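Local coordinates for protein beta-glucosidase (Streptococcus pyogenes, PDB 4B3L) that probably hydrolyses 6-phosphorylated beta-glycosides, as a family 1 glycoside hydrolase built on a TIM barrel, at residues Thr225-Ala230 / Lys301-Pro306. Numbering follows the deposited sequence.
Sequences TPAYPA and KRVKAP
Tyr228 pairs with Arg302 at the middle of a parallel ladder between strands 227-229 and 301-304, part of a small mixed sheet that follows barrel strands 217-222 and 292-296 in the chain and lies outside the eight-stranded TIM barrel. The short strand axes run at 40° to each other.

Three backbone hydrogen bonds define the register. Tyr228 bonds to the residues on either side of Arg302, as a parallel pair does: its N donates to Lys301 O (2.9 Å) and its O accepts from Val303 N (2.8 Å). The third, Ala230 N to Val303 O at 2.8 Å, is more bent, with 133° at the hydrogen. Strand 323-324 continues the sheet beyond 301-304, running antiparallel to it.

Side chains divide between the two faces. On one, Ala227 CB meets Val303 CG2 at 4.2 Å, and Lys301 touches Asn247 of helix 234-257. On the other, the tyrosine ring and the Arg302 guanidinium lie with planes 24° apart, and Tyr228 CD2 sits over a guanidinium face. CG is anti to the carbonyl carbon in both residues, and from this shared face the two side chains cross obliquely. Their polar ends are held elsewhere: Tyr228 OH by Asp347 and Arg302 NE by a salt bridge to Glu339, while Tyr341 meets both residues.

Just before the ladder, Pro226 CB lies over one face of the Tyr228 ring, 4.0 Å above its plane and offset toward the rim, and Thr225 OG1 donates to Pro226 O over 3.2 Å from above the carbonyl plane.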
ATOM      1  N   THR A 225       5.728  -4.237  10.094  1.00 37.66           N
ATOM      2  CA  THR A 225       6.999  -4.939  10.079  1.00 37.76           C
ATOM      3  C   THR A 225       7.680  -4.607  11.392  1.00 38.49           C
ATOM      4  O   THR A 225       7.674  -3.470  11.813  1.00 31.98           O
ATOM      5  CB  THR A 225       7.934  -4.543   8.915  1.00 40.16           C
ATOM      6  OG1 THR A 225       8.899  -3.616   9.394  1.00 44.98           O
ATOM      7  CG2 THR A 225       7.201  -3.935   7.711  1.00 37.10           C
ATOM      8  N   PRO A 226       8.246  -5.602  12.060  1.00 41.30           N
ATOM      9  CA  PRO A 226       8.889  -5.178  13.305  1.00 43.48           C
ATOM     10  C   PRO A 226      10.140  -4.331  13.067  1.00 37.70           C
ATOM     11  O   PRO A 226      10.700  -4.286  11.967  1.00 38.95           O
ATOM     12  CB  PRO A 226       9.238  -6.509  14.014  1.00 42.94           C
ATOM     13  CG  PRO A 226       8.333  -7.517  13.369  1.00 43.09           C
ATOM     14  CD  PRO A 226       8.156  -7.065  11.941  1.00 41.33           C
ATOM     15  N   ALA A 227      10.521  -3.611  14.096  1.00 35.33           N
ATOM     16  CA  ALA A 227      11.784  -2.905  14.084  1.00 35.49           C
ATOM     17  C   ALA A 227      12.633  -3.705  15.039  1.00 29.45           C
ATOM     18  O   ALA A 227      12.439  -3.696  16.231  1.00 31.11           O
ATOM     19  CB  ALA A 227      11.585  -1.490  14.576  1.00 30.32           C
ATOM     20  N   TYR A 228      13.488  -4.512  14.502  1.00 29.40           N
ATOM     21  CA  TYR A 228      14.236  -5.384  15.369  1.00 32.69           C
ATOM     22  C   TYR A 228      15.380  -4.535  15.906  1.00 33.45           C
ATOM     23  O   TYR A 228      16.106  -3.927  15.107  1.00 31.01           O
ATOM     24  CB  TYR A 228      14.809  -6.573  14.598  1.00 30.54           C
ATOM     25  CG  TYR A 228      13.794  -7.560  14.069  1.00 30.42           C
ATOM     26  CD1 TYR A 228      13.021  -8.355  14.935  1.00 28.47           C
ATOM     27  CD2 TYR A 228      13.633  -7.723  12.709  1.00 28.64           C
ATOM     28  CE1 TYR A 228      12.121  -9.295  14.452  1.00 27.55           C
ATOM     29  CE2 TYR A 228      12.753  -8.666  12.201  1.00 30.99           C
ATOM     30  CZ  TYR A 228      11.990  -9.440  13.072  1.00 32.44           C
ATOM     31  OH  TYR A 228      11.090 -10.340  12.526  1.00 35.27           O
ATOM     32  N   PRO A 229      15.529  -4.501  17.251  1.00 32.23           N
ATOM     33  CA  PRO A 229      16.649  -3.838  17.929  1.00 33.62           C
ATOM     34  C   PRO A 229      17.953  -4.589  17.639  1.00 36.16           C
ATOM     35  O   PRO A 229      17.933  -5.841  17.476  1.00 37.74           O
ATOM     36  CB  PRO A 229      16.266  -3.941  19.400  1.00 32.55           C
ATOM     37  CG  PRO A 229      15.458  -5.212  19.481  1.00 31.23           C
ATOM     38  CD  PRO A 229      14.754  -5.362  18.169  1.00 30.76           C
ATOM     39  N   ALA A 230      19.048  -3.831  17.506  1.00 36.18           N
ATOM     40  CA  ALA A 230      20.395  -4.397  17.244  1.00 37.81           C
ATOM     41  C   ALA A 230      20.796  -5.380  18.350  1.00 40.89           C
ATOM     42  O   ALA A 230      21.362  -6.432  18.076  1.00 41.65           O
ATOM     43  CB  ALA A 230      21.444  -3.287  17.122  1.00 32.65           C
ATOM     44  N   LYS A 301      12.888  -4.297   9.167  1.00 35.16           N
ATOM     45  CA  LYS A 301      13.554  -3.084   9.569  1.00 35.84           C
ATOM     46  C   LYS A 301      14.349  -3.422  10.837  1.00 39.12           C
ATOM     47  O   LYS A 301      13.948  -4.286  11.649  1.00 41.55           O
ATOM     48  CB  LYS A 301      12.517  -2.021   9.864  1.00 38.47           C
ATOM     49  CG  LYS A 301      13.052  -0.627  10.132  1.00 42.03           C
ATOM     50  CD  LYS A 301      11.887   0.299  10.499  1.00 46.15           C
ATOM     51  CE  LYS A 301      12.310   1.756  10.694  1.00 47.13           C
ATOM     52  NZ  LYS A 301      12.966   2.318   9.470  1.00 49.02           N
ATOM     53  N   ARG A 302      15.491  -2.771  10.985  1.00 36.75           N
ATOM     54  CA  ARG A 302      16.375  -3.024  12.109  1.00 36.91           C
ATOM     55  C   ARG A 302      16.906  -1.715  12.619  1.00 35.94           C
ATOM     56  O   ARG A 302      17.325  -0.853  11.835  1.00 31.63           O
ATOM     57  CB  ARG A 302      17.557  -3.900  11.702  1.00 38.40           C
ATOM     58  CG  ARG A 302      17.187  -5.292  11.228  1.00 35.53           C
ATOM     59  CD  ARG A 302      18.398  -6.220  11.269  1.00 33.27           C
ATOM     60  NE  ARG A 302      18.022  -7.503  10.664  1.00 32.68           N
ATOM     61  CZ  ARG A 302      17.495  -8.513  11.357  1.00 34.56           C
ATOM     62  NH1 ARG A 302      17.318  -8.391  12.681  1.00 28.46           N
ATOM     63  NH2 ARG A 302      17.165  -9.650  10.729  1.00 31.86           N
ATOM     64  N   VAL A 303      16.869  -1.544  13.937  1.00 37.24           N
ATOM     65  CA  VAL A 303      17.307  -0.265  14.502  1.00 37.02           C
ATOM     66  C   VAL A 303      18.286  -0.383  15.661  1.00 38.06           C
ATOM     67  O   VAL A 303      18.356  -1.427  16.327  1.00 38.53           O
ATOM     68  CB  VAL A 303      16.114   0.667  14.843  1.00 37.89           C
ATOM     69  CG1 VAL A 303      15.342   1.021  13.569  1.00 30.07           C
ATOM     70  CG2 VAL A 303      15.215   0.074  15.931  1.00 33.59           C
ATOM     71  N   LYS A 304      19.087   0.663  15.849  1.00 38.51           N
ATOM     72  CA  LYS A 304      19.858   0.826  17.081  1.00 40.80           C
ATOM     73  C   LYS A 304      19.635   2.210  17.661  1.00 42.10           C
ATOM     74  O   LYS A 304      19.016   3.095  17.018  1.00 41.49           O
ATOM     75  CB  LYS A 304      21.346   0.610  16.834  1.00 38.32           C
ATOM     76  CG  LYS A 304      21.925   1.618  15.878  1.00 45.04           C
ATOM     77  CD  LYS A 304      23.323   1.257  15.410  1.00 46.99           C
ATOM     78  CE  LYS A 304      23.754   2.291  14.380  1.00 53.74           C
ATOM     79  NZ  LYS A 304      25.213   2.595  14.343  1.00 54.41           N
ATOM     80  N   ALA A 305      20.165   2.389  18.872  1.00 43.00           N
ATOM     81  CA  ALA A 305      20.310   3.731  19.515  1.00 44.03           C
ATOM     82  C   ALA A 305      21.111   4.624  18.579  1.00 38.11           C
ATOM     83  O   ALA A 305      22.032   4.150  17.906  1.00 38.51           O
ATOM     84  CB  ALA A 305      20.999   3.623  20.889  1.00 41.25           C
ATOM     85  N   PRO A 306      20.740   5.899  18.501  1.00 35.01           N
ATOM     86  CA  PRO A 306      21.386   6.817  17.565  1.00 34.80           C
ATOM     87  C   PRO A 306      22.868   6.945  17.900  1.00 39.98           C
ATOM     88  O   PRO A 306      23.213   7.102  19.075  1.00 37.65           O
ATOM     89  CB  PRO A 306      20.693   8.158  17.853  1.00 36.00           C
ATOM     90  CG  PRO A 306      19.468   7.862  18.668  1.00 34.81           C
ATOM     91  CD  PRO A 306      19.595   6.480  19.237  1.00 34.40           C
TER